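Iron transport multicopper oxidase FET3 (PDB 1ZPU) oxidises ferrous iron to ferric iron with four copper ions, reducing oxygen to water, for high-affinity iron uptake by the yeast cell. Local coordinates at residues 5-10 / 32-37; 249-254 / 271-276; 298-303 / 401-406; 358-363 / 373-378. One frame throughout, in Å; residues are numbered along the deposited sequence.

Contact 1: 5-10 / 32-37; sequences FNWTTG and PWPDIT. With NAG (2-acetamido-2-deoxy-beta-D-glucopyranose), chain B; NAG (2-acetamido-2-deoxy-beta-D-glucopyranose), chain G.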
# COMPACT_ATOMS: atom_id res chain seq x y z
N PHE A 5 11.34 -18.30 -8.05
CA PHE A 5 12.09 -17.18 -8.60
C PHE A 5 13.40 -16.98 -7.86
O PHE A 5 13.46 -17.13 -6.64
CB PHE A 5 11.29 -15.88 -8.50
CG PHE A 5 10.03 -15.88 -9.31
CD1 PHE A 5 8.83 -16.32 -8.75
CD2 PHE A 5 10.03 -15.45 -10.63
CE1 PHE A 5 7.65 -16.34 -9.51
CE2 PHE A 5 8.86 -15.46 -11.39
CZ PHE A 5 7.67 -15.91 -10.83
N ASN A 6 14.45 -16.64 -8.59
CA ASN A 6 15.67 -16.20 -7.96
C ASN A 6 16.00 -14.77 -8.34
O ASN A 6 16.48 -14.50 -9.45
CB ASN A 6 16.83 -17.14 -8.26
CG ASN A 6 18.12 -16.62 -7.68
OD1 ASN A 6 18.14 -16.00 -6.61
ND2 ASN A 6 19.20 -16.80 -8.42
N TRP A 7 15.74 -13.85 -7.42
CA TRP A 7 15.94 -12.42 -7.66
C TRP A 7 16.97 -11.78 -6.76
O TRP A 7 16.95 -11.96 -5.55
CB TRP A 7 14.66 -11.65 -7.46
CG TRP A 7 13.56 -12.02 -8.36
CD1 TRP A 7 13.65 -12.65 -9.55
CD2 TRP A 7 12.18 -11.74 -8.15
NE1 TRP A 7 12.40 -12.80 -10.09
CE2 TRP A 7 11.48 -12.25 -9.25
CE3 TRP A 7 11.47 -11.10 -7.13
CZ2 TRP A 7 10.09 -12.15 -9.36
CZ3 TRP A 7 10.08 -11.00 -7.23
CH2 TRP A 7 9.41 -11.51 -8.35
N THR A 8 17.85 -11.00 -7.38
CA THR A 8 18.91 -10.28 -6.68
C THR A 8 18.80 -8.78 -6.93
O THR A 8 18.78 -8.32 -8.08
CB THR A 8 20.30 -10.76 -7.11
OG1 THR A 8 20.41 -12.17 -6.86
CG2 THR A 8 21.37 -10.01 -6.35
N THR A 9 18.72 -8.02 -5.83
CA THR A 9 18.67 -6.57 -5.89
C THR A 9 20.00 -6.00 -6.34
O THR A 9 21.06 -6.58 -6.08
CB THR A 9 18.36 -5.93 -4.53
OG1 THR A 9 19.33 -6.37 -3.57
CG2 THR A 9 16.97 -6.29 -4.04
N GLY A 10 19.93 -4.86 -7.02
CA GLY A 10 21.12 -4.16 -7.47
C GLY A 10 20.81 -2.74 -7.88
O GLY A 10 19.66 -2.33 -7.88
N PRO A 32 12.30 -2.84 -15.88
CA PRO A 32 11.67 -2.89 -14.54
C PRO A 32 11.63 -4.29 -13.94
O PRO A 32 11.93 -5.25 -14.63
CB PRO A 32 10.23 -2.40 -14.81
CG PRO A 32 10.01 -2.65 -16.25
CD PRO A 32 11.32 -2.64 -16.96
N TRP A 33 11.26 -4.40 -12.66
CA TRP A 33 11.06 -5.70 -12.01
C TRP A 33 9.96 -6.51 -12.69
O TRP A 33 9.07 -5.94 -13.32
CB TRP A 33 10.77 -5.49 -10.53
CG TRP A 33 12.00 -5.19 -9.74
CD1 TRP A 33 12.83 -4.11 -9.87
CD2 TRP A 33 12.57 -6.00 -8.70
NE1 TRP A 33 13.88 -4.20 -8.99
CE2 TRP A 33 13.74 -5.35 -8.25
CE3 TRP A 33 12.20 -7.21 -8.11
CZ2 TRP A 33 14.55 -5.88 -7.24
CZ3 TRP A 33 12.99 -7.73 -7.11
CH2 TRP A 33 14.16 -7.06 -6.68
N PRO A 34 10.01 -7.85 -12.59
CA PRO A 34 9.05 -8.69 -13.30
C PRO A 34 7.64 -8.63 -12.71
O PRO A 34 7.47 -8.19 -11.58
CB PRO A 34 9.61 -10.10 -13.09
CG PRO A 34 10.35 -10.00 -11.80
CD PRO A 34 10.98 -8.65 -11.82
N ASP A 35 6.65 -9.09 -13.47
CA ASP A 35 5.33 -9.31 -12.90
C ASP A 35 5.08 -10.79 -12.72
O ASP A 35 5.45 -11.60 -13.57
CB ASP A 35 4.24 -8.71 -13.78
CG ASP A 35 4.50 -7.24 -14.13
OD1 ASP A 35 4.76 -6.41 -13.20
OD2 ASP A 35 4.45 -6.94 -15.35
N ILE A 36 4.44 -11.15 -11.61
CA ILE A 36 4.07 -12.55 -11.34
C ILE A 36 2.61 -12.80 -11.69
O ILE A 36 1.74 -12.01 -11.33
CB ILE A 36 4.30 -12.92 -9.86
CG1 ILE A 36 5.76 -12.72 -9.47
CG2 ILE A 36 3.91 -14.36 -9.62
CD1 ILE A 36 5.98 -12.63 -7.97
N THR A 37 2.35 -13.90 -12.39
CA THR A 37 0.99 -14.33 -12.64
C THR A 37 0.85 -15.79 -12.23
O THR A 37 1.56 -16.66 -12.74
CB THR A 37 0.60 -14.10 -14.12
OG1 THR A 37 0.81 -12.72 -14.46
CG2 THR A 37 -0.86 -14.42 -14.37
C1 NAG B . 20.11 -17.79 -7.89
C2 NAG B . 20.42 -18.84 -6.81
C3 NAG B . 21.90 -18.94 -6.37
C4 NAG B . 22.91 -18.51 -7.45
C5 NAG B . 22.34 -17.31 -8.20
C6 NAG B . 23.27 -16.73 -9.26
C7 NAG B . 19.23 -19.56 -4.77
C8 NAG B . 19.31 -19.20 -3.31
N2 NAG B . 19.58 -18.60 -5.64
O3 NAG B . 22.20 -20.25 -5.94
O4 NAG B . 24.15 -18.17 -6.88
O5 NAG B . 21.16 -17.79 -8.81
O6 NAG B . 23.05 -15.34 -9.32
O7 NAG B . 18.84 -20.69 -5.13
C1 NAG G . 2.20 -2.29 -18.99
C2 NAG G . 1.79 -2.75 -20.40
C3 NAG G . 0.96 -4.02 -20.33
C4 NAG G . 1.59 -5.11 -19.45
C5 NAG G . 2.01 -4.51 -18.13
C6 NAG G . 2.86 -5.53 -17.41
C7 NAG G . 1.36 -1.28 -22.31
C8 NAG G . 0.37 -0.41 -23.05
N2 NAG G . 1.05 -1.71 -21.08
O3 NAG G . 0.81 -4.53 -21.63
O4 NAG G . 0.67 -6.12 -19.10
O5 NAG G . 2.81 -3.37 -18.34
O6 NAG G . 3.21 -5.09 -16.12
O7 NAG G . 2.42 -1.59 -22.86

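Contact 2: 249-254 / 271-276; sequences NFAIMQ and NATSYM. With NAG (2-acetamido-2-deoxy-beta-D-glucopyranose), chain L.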
# COMPACT_ATOMS: atom_id res chain seq x y z
N ASN A 249 -6.94 8.36 -32.99
CA ASN A 249 -6.30 7.94 -31.74
C ASN A 249 -6.75 8.78 -30.54
O ASN A 249 -7.13 9.94 -30.67
CB ASN A 249 -4.77 7.93 -31.83
CG ASN A 249 -4.24 6.97 -32.88
OD1 ASN A 249 -4.66 5.82 -32.96
ND2 ASN A 249 -3.32 7.44 -33.70
N PHE A 250 -6.68 8.17 -29.36
CA PHE A 250 -7.24 8.78 -28.16
C PHE A 250 -6.22 8.90 -27.04
O PHE A 250 -5.31 8.08 -26.92
CB PHE A 250 -8.43 7.97 -27.69
CG PHE A 250 -9.55 7.93 -28.66
CD1 PHE A 250 -9.58 6.99 -29.68
CD2 PHE A 250 -10.60 8.84 -28.55
CE1 PHE A 250 -10.63 6.95 -30.57
CE2 PHE A 250 -11.65 8.80 -29.44
CZ PHE A 250 -11.66 7.86 -30.45
N ALA A 251 -6.39 9.91 -26.21
CA ALA A 251 -5.45 10.19 -25.14
C ALA A 251 -5.77 9.38 -23.88
O ALA A 251 -6.92 9.35 -23.44
CB ALA A 251 -5.47 11.66 -24.82
N ILE A 252 -4.76 8.70 -23.35
CA ILE A 252 -4.82 8.08 -22.02
C ILE A 252 -4.21 9.10 -21.07
O ILE A 252 -3.06 9.50 -21.22
CB ILE A 252 -3.99 6.76 -21.95
CG1 ILE A 252 -4.50 5.73 -22.95
CG2 ILE A 252 -4.00 6.18 -20.53
CD1 ILE A 252 -3.51 4.62 -23.20
N MET A 253 -4.99 9.53 -20.09
CA MET A 253 -4.64 10.70 -19.30
C MET A 253 -4.45 10.38 -17.83
O MET A 253 -5.30 9.74 -17.21
CB MET A 253 -5.75 11.73 -19.47
CG MET A 253 -5.27 13.15 -19.36
SD MET A 253 -4.44 13.79 -20.83
CE MET A 253 -4.81 12.48 -21.97
N GLN A 254 -3.33 10.81 -17.27
CA GLN A 254 -3.11 10.75 -15.83
C GLN A 254 -2.76 12.14 -15.26
O GLN A 254 -2.03 12.92 -15.88
CB GLN A 254 -2.11 9.64 -15.44
CG GLN A 254 -0.68 9.92 -15.71
CD GLN A 254 0.21 8.66 -15.72
OE1 GLN A 254 0.68 8.25 -16.78
NE2 GLN A 254 0.47 8.09 -14.55
N ASN A 271 -0.19 17.25 -15.56
CA ASN A 271 -0.92 16.21 -16.27
C ASN A 271 -0.18 15.62 -17.45
O ASN A 271 0.42 16.33 -18.21
CB ASN A 271 -2.40 16.59 -16.55
CG ASN A 271 -2.58 18.03 -16.94
OD1 ASN A 271 -2.05 18.46 -17.94
ND2 ASN A 271 -3.36 18.78 -16.15
N ALA A 272 -0.20 14.30 -17.56
CA ALA A 272 0.61 13.58 -18.53
C ALA A 272 -0.26 12.81 -19.53
O ALA A 272 -1.27 12.21 -19.15
CB ALA A 272 1.53 12.65 -17.83
N THR A 273 0.13 12.85 -20.80
CA THR A 273 -0.64 12.21 -21.88
C THR A 273 0.07 10.97 -22.41
O THR A 273 1.25 11.02 -22.77
CB THR A 273 -0.88 13.16 -23.10
OG1 THR A 273 -1.43 14.42 -22.68
CG2 THR A 273 -1.79 12.52 -24.11
N SER A 274 -0.68 9.87 -22.49
CA SER A 274 -0.26 8.68 -23.21
C SER A 274 -1.24 8.38 -24.34
O SER A 274 -2.22 9.10 -24.53
CB SER A 274 -0.14 7.49 -22.28
OG SER A 274 1.16 7.42 -21.72
N TYR A 275 -0.98 7.33 -25.11
CA TYR A 275 -1.69 7.15 -26.36
C TYR A 275 -2.40 5.82 -26.52
O TYR A 275 -1.78 4.77 -26.57
CB TYR A 275 -0.75 7.34 -27.55
CG TYR A 275 0.25 8.43 -27.34
CD1 TYR A 275 1.61 8.13 -27.26
CD2 TYR A 275 -0.16 9.75 -27.19
CE1 TYR A 275 2.54 9.12 -27.05
CE2 TYR A 275 0.76 10.75 -26.98
CZ TYR A 275 2.11 10.43 -26.91
OH TYR A 275 3.05 11.42 -26.70
N MET A 276 -3.72 5.90 -26.63
CA MET A 276 -4.51 4.77 -27.11
C MET A 276 -4.56 4.84 -28.65
O MET A 276 -5.22 5.70 -29.24
CB MET A 276 -5.91 4.78 -26.50
CG MET A 276 -6.70 3.54 -26.78
SD MET A 276 -8.26 3.64 -25.90
CE MET A 276 -9.20 2.32 -26.68
C1 NAG L . -4.19 19.77 -16.86
C2 NAG L . -4.06 21.07 -17.65
C3 NAG L . -5.13 22.11 -17.29
C4 NAG L . -6.52 21.56 -17.48
C5 NAG L . -6.57 20.31 -16.59
C6 NAG L . -7.93 19.62 -16.70
C7 NAG L . -2.01 22.11 -18.46
C8 NAG L . -2.21 21.55 -19.84
N2 NAG L . -2.75 21.63 -17.45
O3 NAG L . -5.04 23.24 -18.14
O4 NAG L . -7.44 22.57 -17.11
O5 NAG L . -5.55 19.36 -16.94
O6 NAG L . -8.06 19.06 -17.99
O7 NAG L . -1.17 22.99 -18.31

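Contact 3: 298-303 / 401-406; sequences DDFYLQ and FQTIQR. With NAG (2-acetamido-2-deoxy-beta-D-glucopyranose), chain I; NAG (2-acetamido-2-deoxy-beta-D-glucopyranose), chain C.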
# COMPACT_ATOMS: atom_id res chain seq x y z
N ASP A 298 -16.67 7.61 -6.59
CA ASP A 298 -16.44 7.42 -5.16
C ASP A 298 -16.57 5.94 -4.84
O ASP A 298 -17.68 5.39 -4.81
CB ASP A 298 -17.40 8.26 -4.29
CG ASP A 298 -17.05 8.22 -2.81
OD1 ASP A 298 -16.25 7.34 -2.40
OD2 ASP A 298 -17.58 9.06 -2.04
N ASP A 299 -15.43 5.30 -4.62
CA ASP A 299 -15.35 3.86 -4.41
C ASP A 299 -16.15 3.38 -3.21
O ASP A 299 -16.42 2.19 -3.09
CB ASP A 299 -13.90 3.41 -4.30
CG ASP A 299 -13.13 4.16 -3.22
OD1 ASP A 299 -13.30 5.40 -3.11
OD2 ASP A 299 -12.34 3.53 -2.49
N PHE A 300 -16.55 4.30 -2.33
CA PHE A 300 -17.39 3.97 -1.17
C PHE A 300 -18.71 3.29 -1.58
O PHE A 300 -19.23 2.44 -0.85
CB PHE A 300 -17.65 5.22 -0.32
CG PHE A 300 -18.52 4.98 0.89
CD1 PHE A 300 -17.96 4.73 2.14
CD2 PHE A 300 -19.91 5.01 0.79
CE1 PHE A 300 -18.77 4.50 3.26
CE2 PHE A 300 -20.72 4.78 1.89
CZ PHE A 300 -20.14 4.52 3.14
N TYR A 301 -19.23 3.64 -2.75
CA TYR A 301 -20.53 3.14 -3.20
C TYR A 301 -20.43 1.90 -4.09
O TYR A 301 -21.46 1.38 -4.56
CB TYR A 301 -21.32 4.25 -3.88
CG TYR A 301 -21.70 5.38 -2.94
CD1 TYR A 301 -20.97 6.57 -2.90
CD2 TYR A 301 -22.79 5.25 -2.08
CE1 TYR A 301 -21.31 7.60 -2.04
CE2 TYR A 301 -23.14 6.27 -1.21
CZ TYR A 301 -22.39 7.44 -1.20
OH TYR A 301 -22.75 8.46 -0.34
N LEU A 302 -19.21 1.42 -4.33
CA LEU A 302 -19.00 0.16 -5.05
C LEU A 302 -19.66 -1.03 -4.34
O LEU A 302 -19.80 -1.03 -3.10
CB LEU A 302 -17.51 -0.08 -5.28
CG LEU A 302 -16.93 0.28 -6.66
CD1 LEU A 302 -17.77 1.28 -7.45
CD2 LEU A 302 -15.50 0.77 -6.48
N GLN A 303 -20.10 -2.02 -5.11
CA GLN A 303 -20.85 -3.15 -4.54
C GLN A 303 -20.17 -4.47 -4.86
O GLN A 303 -20.20 -4.91 -6.01
CB GLN A 303 -22.27 -3.16 -5.06
CG GLN A 303 -23.04 -1.90 -4.73
CD GLN A 303 -24.32 -1.77 -5.51
OE1 GLN A 303 -24.68 -0.69 -5.96
NE2 GLN A 303 -25.03 -2.88 -5.67
N PHE A 401 -11.02 -4.97 4.44
CA PHE A 401 -11.99 -4.50 5.43
C PHE A 401 -13.28 -3.96 4.81
O PHE A 401 -13.32 -3.65 3.63
CB PHE A 401 -11.36 -3.42 6.30
CG PHE A 401 -10.61 -2.40 5.52
CD1 PHE A 401 -9.23 -2.45 5.45
CD2 PHE A 401 -11.28 -1.39 4.84
CE1 PHE A 401 -8.51 -1.51 4.71
CE2 PHE A 401 -10.58 -0.45 4.10
CZ PHE A 401 -9.19 -0.50 4.04
N GLN A 402 -14.32 -3.86 5.63
CA GLN A 402 -15.57 -3.20 5.23
C GLN A 402 -15.47 -1.71 5.51
O GLN A 402 -15.17 -1.30 6.63
CB GLN A 402 -16.77 -3.78 5.99
CG GLN A 402 -16.94 -5.28 5.86
CD GLN A 402 -18.28 -5.80 6.37
OE1 GLN A 402 -18.91 -5.20 7.24
NE2 GLN A 402 -18.72 -6.94 5.83
N THR A 403 -15.72 -0.89 4.48
CA THR A 403 -15.75 0.55 4.64
C THR A 403 -17.16 0.98 4.96
O THR A 403 -18.03 0.97 4.08
CB THR A 403 -15.32 1.26 3.35
OG1 THR A 403 -14.04 0.76 2.92
CG2 THR A 403 -15.20 2.75 3.58
N ILE A 404 -17.40 1.35 6.20
CA ILE A 404 -18.77 1.67 6.63
C ILE A 404 -19.06 3.17 6.76
O ILE A 404 -20.22 3.60 6.68
CB ILE A 404 -19.18 0.91 7.91
CG1 ILE A 404 -18.39 1.42 9.11
CG2 ILE A 404 -18.95 -0.59 7.73
CD1 ILE A 404 -19.04 1.08 10.40
N GLN A 405 -18.01 3.97 6.97
CA GLN A 405 -18.10 5.44 6.85
C GLN A 405 -16.79 6.04 6.37
O GLN A 405 -15.71 5.62 6.79
CB GLN A 405 -18.51 6.11 8.17
CG GLN A 405 -18.41 7.65 8.11
CD GLN A 405 -19.18 8.38 9.20
OE1 GLN A 405 -20.39 8.19 9.37
NE2 GLN A 405 -18.48 9.24 9.93
N ARG A 406 -16.90 7.00 5.46
CA ARG A 406 -15.77 7.81 5.04
C ARG A 406 -16.27 9.22 4.74
O ARG A 406 -16.72 9.51 3.63
CB ARG A 406 -15.12 7.21 3.81
CG ARG A 406 -13.91 8.01 3.37
CD ARG A 406 -13.98 8.29 1.90
NE ARG A 406 -12.94 7.53 1.23
CZ ARG A 406 -13.06 6.97 0.04
NH1 ARG A 406 -14.20 7.06 -0.64
NH2 ARG A 406 -12.02 6.29 -0.46
C1 NAG I . -22.06 3.40 -8.99
C2 NAG I . -22.86 2.58 -7.98
C3 NAG I . -23.98 3.41 -7.31
C4 NAG I . -23.71 4.90 -7.07
C5 NAG I . -22.58 5.47 -7.94
C6 NAG I . -21.85 6.62 -7.26
C7 NAG I . -22.96 0.14 -8.58
C8 NAG I . -21.65 -0.17 -7.91
N2 NAG I . -23.41 1.41 -8.66
O3 NAG I . -24.29 2.85 -6.05
O4 NAG I . -24.96 5.55 -7.31
O5 NAG I . -21.59 4.50 -8.23
O6 NAG I . -20.53 6.73 -7.76
O7 NAG I . -23.62 -0.78 -9.06
C1 NAG C . -25.30 6.78 -6.57
C2 NAG C . -26.68 6.68 -5.86
C3 NAG C . -26.55 6.70 -4.32
C4 NAG C . -25.60 7.77 -3.77
C5 NAG C . -24.79 8.38 -4.92
C6 NAG C . -23.64 9.29 -4.48
C7 NAG C . -28.64 7.67 -7.15
C8 NAG C . -28.64 8.68 -8.32
N2 NAG C . -27.59 7.76 -6.29
O3 NAG C . -26.12 5.44 -3.84
O4 NAG C . -26.34 8.77 -3.09
O5 NAG C . -24.30 7.30 -5.70
O6 NAG C . -23.20 10.04 -5.60
O7 NAG C . -29.57 6.85 -7.02

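Contact 4: 358-363 / 373-378; sequences QANNSE and ILEKDE. With NAG (2-acetamido-2-deoxy-beta-D-glucopyranose), chain D.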
# COMPACT_ATOMS: atom_id res chain seq x y z
N GLN A 358 2.46 -15.71 27.60
CA GLN A 358 2.45 -14.29 27.91
C GLN A 358 2.15 -13.44 26.67
O GLN A 358 2.21 -12.20 26.70
CB GLN A 358 3.79 -13.87 28.51
CG GLN A 358 4.05 -14.39 29.90
CD GLN A 358 4.84 -13.40 30.73
OE1 GLN A 358 5.98 -13.67 31.11
NE2 GLN A 358 4.24 -12.24 31.01
N ALA A 359 1.84 -14.12 25.57
CA ALA A 359 1.58 -13.47 24.30
C ALA A 359 0.29 -12.63 24.29
O ALA A 359 0.10 -11.81 23.39
CB ALA A 359 1.54 -14.52 23.20
N ASN A 360 -0.57 -12.84 25.27
CA ASN A 360 -1.83 -12.10 25.37
C ASN A 360 -1.68 -10.78 26.11
O ASN A 360 -2.58 -9.93 26.08
CB ASN A 360 -2.92 -12.95 26.04
CG ASN A 360 -4.32 -12.36 25.87
OD1 ASN A 360 -4.60 -11.69 24.87
ND2 ASN A 360 -5.20 -12.62 26.85
N ASN A 361 -0.55 -10.62 26.79
CA ASN A 361 -0.23 -9.39 27.52
C ASN A 361 0.39 -8.35 26.58
O ASN A 361 1.51 -8.54 26.08
CB ASN A 361 0.70 -9.71 28.69
CG ASN A 361 1.11 -8.47 29.48
OD1 ASN A 361 0.57 -7.38 29.29
ND2 ASN A 361 2.08 -8.65 30.37
N SER A 362 -0.33 -7.26 26.34
CA SER A 362 0.07 -6.23 25.37
C SER A 362 1.39 -5.54 25.73
O SER A 362 2.10 -5.06 24.84
CB SER A 362 -1.05 -5.19 25.22
OG SER A 362 -1.20 -4.41 26.40
N GLU A 363 1.69 -5.52 27.02
CA GLU A 363 2.86 -4.83 27.56
C GLU A 363 4.17 -5.28 26.94
O GLU A 363 5.08 -4.47 26.73
CB GLU A 363 2.91 -5.02 29.08
CG GLU A 363 3.86 -4.08 29.78
CD GLU A 363 3.95 -4.35 31.26
OE1 GLU A 363 4.37 -5.46 31.66
OE2 GLU A 363 3.62 -3.43 32.04
N ILE A 373 -3.82 -6.06 20.63
CA ILE A 373 -4.09 -7.49 20.54
C ILE A 373 -5.56 -7.74 20.21
O ILE A 373 -6.45 -7.20 20.86
CB ILE A 373 -3.67 -8.24 21.81
CG1 ILE A 373 -2.20 -7.94 22.11
CG2 ILE A 373 -3.88 -9.75 21.63
CD1 ILE A 373 -1.69 -8.58 23.37
N LEU A 374 -5.79 -8.55 19.18
CA LEU A 374 -7.14 -8.87 18.76
C LEU A 374 -7.51 -10.29 19.17
O LEU A 374 -6.68 -11.19 19.07
CB LEU A 374 -7.27 -8.71 17.24
CG LEU A 374 -6.71 -7.46 16.54
CD1 LEU A 374 -6.88 -7.63 15.04
CD2 LEU A 374 -7.35 -6.17 17.03
N GLU A 375 -8.75 -10.48 19.63
CA GLU A 375 -9.21 -11.77 20.15
C GLU A 375 -9.71 -12.74 19.08
O GLU A 375 -10.11 -12.33 17.99
CB GLU A 375 -10.29 -11.58 21.22
CG GLU A 375 -9.82 -10.92 22.51
CD GLU A 375 -8.76 -11.72 23.28
OE1 GLU A 375 -8.95 -12.95 23.49
OE2 GLU A 375 -7.75 -11.11 23.69
N LYS A 376 -9.72 -14.02 19.45
CA LYS A 376 -9.95 -15.16 18.53
C LYS A 376 -10.77 -14.89 17.28
O LYS A 376 -10.25 -15.06 16.18
CB LYS A 376 -10.46 -16.43 19.26
CG LYS A 376 -11.13 -16.23 20.64
CD LYS A 376 -11.85 -17.52 21.10
CE LYS A 376 -12.76 -17.28 22.31
NZ LYS A 376 -13.63 -16.07 22.12
N ASP A 377 -12.02 -14.47 17.41
CA ASP A 377 -12.83 -14.19 16.21
C ASP A 377 -13.55 -12.86 16.26
O ASP A 377 -14.53 -12.66 15.54
CB ASP A 377 -13.85 -15.32 15.95
CG ASP A 377 -13.34 -16.38 14.97
OD1 ASP A 377 -12.68 -16.02 13.97
OD2 ASP A 377 -13.63 -17.59 15.20
N GLU A 378 -13.07 -11.95 17.09
CA GLU A 378 -13.80 -10.74 17.38
C GLU A 378 -13.97 -9.83 16.19
O GLU A 378 -13.16 -9.83 15.26
CB GLU A 378 -13.14 -9.97 18.51
CG GLU A 378 -11.73 -9.47 18.23
CD GLU A 378 -11.18 -8.62 19.37
OE1 GLU A 378 -11.80 -8.59 20.47
OE2 GLU A 378 -10.13 -7.97 19.18
C1 NAG D . -6.49 -11.98 26.63
C2 NAG D . -7.24 -11.11 27.65
C3 NAG D . -8.38 -11.81 28.41
C4 NAG D . -8.70 -13.28 28.04
C5 NAG D . -7.81 -13.87 26.93
C6 NAG D . -8.46 -15.01 26.16
C7 NAG D . -5.64 -9.44 28.55
C8 NAG D . -4.36 -9.37 29.35
N2 NAG D . -6.29 -10.60 28.63
O3 NAG D . -9.57 -11.04 28.34
O4 NAG D . -8.62 -14.07 29.21
O5 NAG D . -7.41 -12.86 26.02
O6 NAG D . -7.43 -15.80 25.58
O7 NAG D . -6.02 -8.48 27.89

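Contact 1: 5-10 / 32-37
W7 sets CG anti to its carbonyl carbon (chi1 -62°), and W33 does likewise (chi1 -78°), which brings CE3 of W7 up to CZ3 of W33 (3.7 Å). They meet as an offset edge-to-face pair: the six-membered edge of W33 is directed at the face of W7, with planes at 87° and centroids of the six-membered rings 5.7 Å apart. P34 CG sits toward the rim on one side of W7, 3.3 Å from W7 CZ2, and F5 CB lies toward the rim on the opposite side. I36 fills in next to them: its CD1 sits 3.6 Å from W7 CH2, and its CG1 touches F5 CZ at 4.0 Å. At the far end T9 CG2 meets the edge of W33 in the ring plane, 3.9 Å from CH2 of W33. The polar ends turn to other partners, W33 NE1 to I25 O and T9 OG1 to G51 N. The Y104 ring meets that of W7, and its hydroxyl bonds P34 O. Strand 2-14 belongs to one sheet and strand 36-39 to the other, and this aromatic packing is part of the core between the two sheets of the first plastocyanin-like (cupredoxin) domain.

Contact 2: 249-254 / 271-276
The odd bond of this ladder runs from I252 N to S274 O (2.8 Å): the donor stands 55° above the carbonyl plane, well away from a lone-pair direction. Its return partner, S274 N to I252 O, is 2.7 Å long. F250 with M276 and Q254 with A272 complete three antiparallel hydrogen-bonded pairs, while A251 with Y275 and M253 with T273 form the non-hydrogen-bonded pairs between them. On the face carrying F250, I252 and Q254, the I252 side chain crosses that of M276 at about a right angle, CG1 of I252 coming 3.9 Å from CB of M276. Q254 CG rests 4.1 Å from A272 CB, and Q254 NE2 goes on to bond Q201 OE1 and I171 O; S274 OG pairs with L178 N. On the other face M253 bends at chi2 (78°) and lies alongside T273, pointing the same way, with its SD 3.6 Å from T273 OG1 and its CE 3.7 Å from T273 CG2. N271, at the end of the ladder, carries a sugar on ND2. Q254 and S274 also touch strand 169-172 of the other sheet, as expected where two sheets face each other in a cupredoxin sandwich, here the second plastocyanin-like domain.

Contact 3: 298-303 / 401-406
R406 and the two acids D298 and D299 make the tight half of this contact. R406 NH1 forms a salt bridge to D298 OD1 (2.7 Å), and the guanidinium meets D299 end-on: NH1 and NH2 both bond D299 OD1, the NH2 bond being 3.1 Å long and using the syn lone pair. D298 OD1 also accepts from F300 N at 3.1 Å, an Asx turn that fixes the start of the 3-10 turn 299-301. Next to the acids F300, with CG anti to its backbone N (chi1 179°), drives its ring at the strand, CD1 3.7 Å from T403 CG2 and the CZ edge 3.7 Å from I404 O, where I404 and Q405 form a classic bulge opposite V448. The looser side lies behind F300. There Y301 stands clear of strand 401-406, with F300 CD2 over one ring face and C6 of a glycan sugar over the opposite one. A leucine in place of R406 would probably leave D298 and D299 without their shared cation and Y440 O without its NE donor. Further arginines join in, R436 at D299 OD2 and R442 at D298 OD2. With two acids facing three arginines, charge pairing, together with the F300 packing, probably ties the loop at 298-303 to the third plastocyanin-like domain.

Contact 4: 358-363 / 373-378
A type I beta turn from Q358 to N361, followed by an Asx turn at N361, presents its backbone to I373 on the edge strand of the third plastocyanin-like domain. The van der Waals part belongs to I373. Its side chain is extended (chi2 177°), so that CD1 pushes into the turn, meeting the backbone around N360 O and lying 3.7 Å from A359 O. S362 CB closes in on the same methyl, 3.9 Å from I373 CD1, while I373 CG2 sits 3.8 Å from N360 OD1. P481 of helix 481-486 packs on I373 as well, and F482 on N360. The polar part is a meeting of acceptors: N360 OD1 and E375 OE2 come within 3.4 Å and make no hydrogen bond. E375 bends at chi2 to bring its carboxylate alongside the sugar on N360, where OE2 of E375 lies 2.9 Å from the ring oxygen O5, again acceptor against acceptor. The covalent part is the glycan link itself, from N360 ND2 to the sugar C1. Replacing E375 by an alanine is likely to leave a gap where the carboxylate abuts this first sugar, so that the stem loses a steric neighbour and could turn more freely. Hydrogen bonds hold each segment in shape: E363 N reaches N361 OD1 at 3.1 Å, and E375 N bonds E378 OE2 at 2.9 Å, coming from 78° above the carboxylate plane.

From the N terminus, contact 1 closes a loop of 21 residues and joins the two sheets of the first plastocyanin-like domain. Contact 2 follows in series, pairing neighbouring strands of the second domain across a 16-residue connection; its centre lies about 28 Å from that of contact 1. Contact 3 spans much further: it brings the loop between strands 271-277 and 316-326 to strand 401-406 of the third domain, with 97 residues in between. Contact 4 is nested inside that long excursion and closes nine residues at the domain's surface. Contacts 3 and 4 come no nearer than about 11 Å between nearest atoms, and none of the four touches another.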